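SmhA (PDB 7A27) is a component of the tripartite alpha-pore forming toxin Smh of Serratia marcescens, probably helping to form pores in target-cell membranes. Local coordinates at residues A95-E100 with K329-I334. Numbering follows the deposited sequence.
Sequences ALYSTE and KQAKQI
Tyr97 and Lys332 bring the backbones together, their CA atoms 5.8 Å apart, where the chain leaving helix 48-96 passes the first turns of helix 325-358. The setting is one end of the elongated helical bundle of this alpha-pore forming toxin, in the connection that leads into helix 104-155; the centre of the contact lies about 39 Å from the centre of the chain. Tyrosine suits the place because its long, flat ring can reach into the bundle while its main chain stays in the loop. The ring meets the helix obliquely: Tyr97 CD1 lies 4.1 Å from Lys332 CB, and further out its CE1 is 4.2 Å from the methyl CB of Ala331. Ala331 offers one small methyl, which lets the phenol lie close to the helix; Leu4 touches that alanine as well, and Val104 and Ile335 add apolar contacts to the tyrosine. Lysine serves at the exposed margin because its aliphatic CB packs by the ring of Tyr97 while the chain beyond carries the amine to a carbonyl oxygen. With CG anti to the backbone N (chi1 170°) and the rest extended, its side chain slides past the tyrosine in the opposite direction, the ring running in toward Ala331 and the amine out past the Tyr97 backbone. The extended chain passes alongside the carbonyl oxygen of Tyr97, and Lys332 NZ gives Tyr97 O a weak hydrogen bond of 3.3 Å.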
loop_
_atom_site.group_PDB
_atom_site.type_symbol
_atom_site.label_atom_id
_atom_site.label_comp_id
_atom_site.label_asym_id
_atom_site.label_seq_id
_atom_site.Cartn_x
_atom_site.Cartn_y
_atom_site.Cartn_z
ATOM N N ALA A 95 -24.178 3.448 24.905
ATOM C CA ALA A 95 -24.283 3.189 26.364
ATOM C C ALA A 95 -25.074 4.310 27.069
ATOM O O ALA A 95 -25.845 4.002 27.997
ATOM C CB ALA A 95 -22.900 3.008 26.942
ATOM N N LEU A 96 -24.893 5.560 26.633
ATOM C CA LEU A 96 -25.598 6.750 27.186
ATOM C C LEU A 96 -27.113 6.584 27.012
ATOM O O LEU A 96 -27.862 7.103 27.842
ATOM C CB LEU A 96 -25.092 8.013 26.470
ATOM C CG LEU A 96 -25.865 9.305 26.766
ATOM C CD1 LEU A 96 -25.871 9.607 28.260
ATOM C CD2 LEU A 96 -25.335 10.503 25.972
ATOM N N TYR A 97 -27.562 5.894 25.956
ATOM C CA TYR A 97 -29.004 5.694 25.644
ATOM C C TYR A 97 -29.560 4.458 26.386
ATOM O O TYR A 97 -30.369 3.675 25.824
ATOM C CB TYR A 97 -29.233 5.743 24.129
ATOM C CG TYR A 97 -29.587 7.111 23.598
ATOM C CD1 TYR A 97 -30.910 7.527 23.551
ATOM C CD2 TYR A 97 -28.622 7.989 23.133
ATOM C CE1 TYR A 97 -31.268 8.769 23.047
ATOM C CE2 TYR A 97 -28.962 9.234 22.631
ATOM C CZ TYR A 97 -30.289 9.632 22.593
ATOM O OH TYR A 97 -30.628 10.856 22.078
ATOM N N SER A 98 -29.163 4.297 27.658
ATOM C CA SER A 98 -29.770 3.337 28.626
ATOM C C SER A 98 -31.059 3.960 29.215
ATOM O O SER A 98 -31.536 3.471 30.240
ATOM C CB SER A 98 -28.792 2.929 29.696
ATOM O OG SER A 98 -28.156 4.061 30.279
ATOM N N THR A 99 -31.608 4.988 28.535
ATOM C CA THR A 99 -32.826 5.800 28.837
ATOM C C THR A 99 -33.112 5.739 30.348
ATOM O O THR A 99 -34.217 5.361 30.768
ATOM C CB THR A 99 -33.972 5.527 27.831
ATOM O OG1 THR A 99 -34.435 4.173 27.841
ATOM C CG2 THR A 99 -33.571 5.871 26.409
ATOM N N GLU A 100 -32.118 6.134 31.140
ATOM C CA GLU A 100 -32.207 6.266 32.610
ATOM C C GLU A 100 -32.369 7.768 32.873
ATOM O O GLU A 100 -32.971 8.121 33.880
ATOM C CB GLU A 100 -30.936 5.723 33.275
ATOM C CG GLU A 100 -30.298 4.521 32.572
ATOM C CD GLU A 100 -29.189 3.816 33.342
ATOM O OE1 GLU A 100 -29.336 3.683 34.575
ATOM O OE2 GLU A 100 -28.169 3.391 32.710
ATOM N N LYS A 329 -36.978 6.559 21.784
ATOM C CA LYS A 329 -36.897 5.116 21.447
ATOM C C LYS A 329 -36.336 4.978 20.023
ATOM O O LYS A 329 -35.471 4.097 19.808
ATOM C CB LYS A 329 -38.265 4.444 21.589
ATOM C CG LYS A 329 -38.181 2.936 21.735
ATOM C CD LYS A 329 -39.217 2.144 20.936
ATOM C CE LYS A 329 -38.884 2.106 19.448
ATOM N NZ LYS A 329 -39.607 1.019 18.731
ATOM N N GLN A 330 -36.795 5.828 19.091
ATOM C CA GLN A 330 -36.374 5.847 17.661
ATOM C C GLN A 330 -34.894 6.250 17.575
ATOM O O GLN A 330 -34.170 5.662 16.764
ATOM C CB GLN A 330 -37.256 6.800 16.848
ATOM C CG GLN A 330 -36.988 6.833 15.345
ATOM C CD GLN A 330 -37.812 7.878 14.619
ATOM O OE1 GLN A 330 -38.588 8.636 15.195
ATOM N NE2 GLN A 330 -37.589 8.004 13.326
ATOM N N ALA A 331 -34.466 7.237 18.358
ATOM C CA ALA A 331 -33.072 7.720 18.410
ATOM C C ALA A 331 -32.152 6.618 18.956
ATOM O O ALA A 331 -31.052 6.443 18.403
ATOM C CB ALA A 331 -32.994 8.962 19.248
ATOM N N LYS A 332 -32.567 5.918 20.016
ATOM C CA LYS A 332 -31.781 4.805 20.611
ATOM C C LYS A 332 -31.490 3.771 19.510
ATOM O O LYS A 332 -30.342 3.254 19.443
ATOM C CB LYS A 332 -32.522 4.145 21.781
ATOM C CG LYS A 332 -31.852 2.852 22.232
ATOM C CD LYS A 332 -32.237 2.223 23.532
ATOM C CE LYS A 332 -31.377 0.991 23.722
ATOM N NZ LYS A 332 -31.331 0.560 25.134
ATOM N N GLN A 333 -32.523 3.483 18.711
ATOM C CA GLN A 333 -32.533 2.524 17.578
ATOM C C GLN A 333 -31.558 3.007 16.483
ATOM O O GLN A 333 -30.694 2.201 16.072
ATOM C CB GLN A 333 -33.995 2.356 17.131
ATOM C CG GLN A 333 -34.192 1.765 15.736
ATOM C CD GLN A 333 -33.563 0.400 15.612
ATOM O OE1 GLN A 333 -33.302 -0.271 16.613
ATOM N NE2 GLN A 333 -33.318 -0.019 14.377
ATOM N N ILE A 334 -31.659 4.275 16.063
ATOM C CA ILE A 334 -30.793 4.882 15.006
ATOM C C ILE A 334 -29.329 4.787 15.474
ATOM O O ILE A 334 -28.454 4.444 14.641
ATOM C CB ILE A 334 -31.164 6.348 14.670
ATOM C CG1 ILE A 334 -32.621 6.605 14.275
ATOM C CG2 ILE A 334 -30.225 6.875 13.603
ATOM C CD1 ILE A 334 -33.034 6.239 12.873
#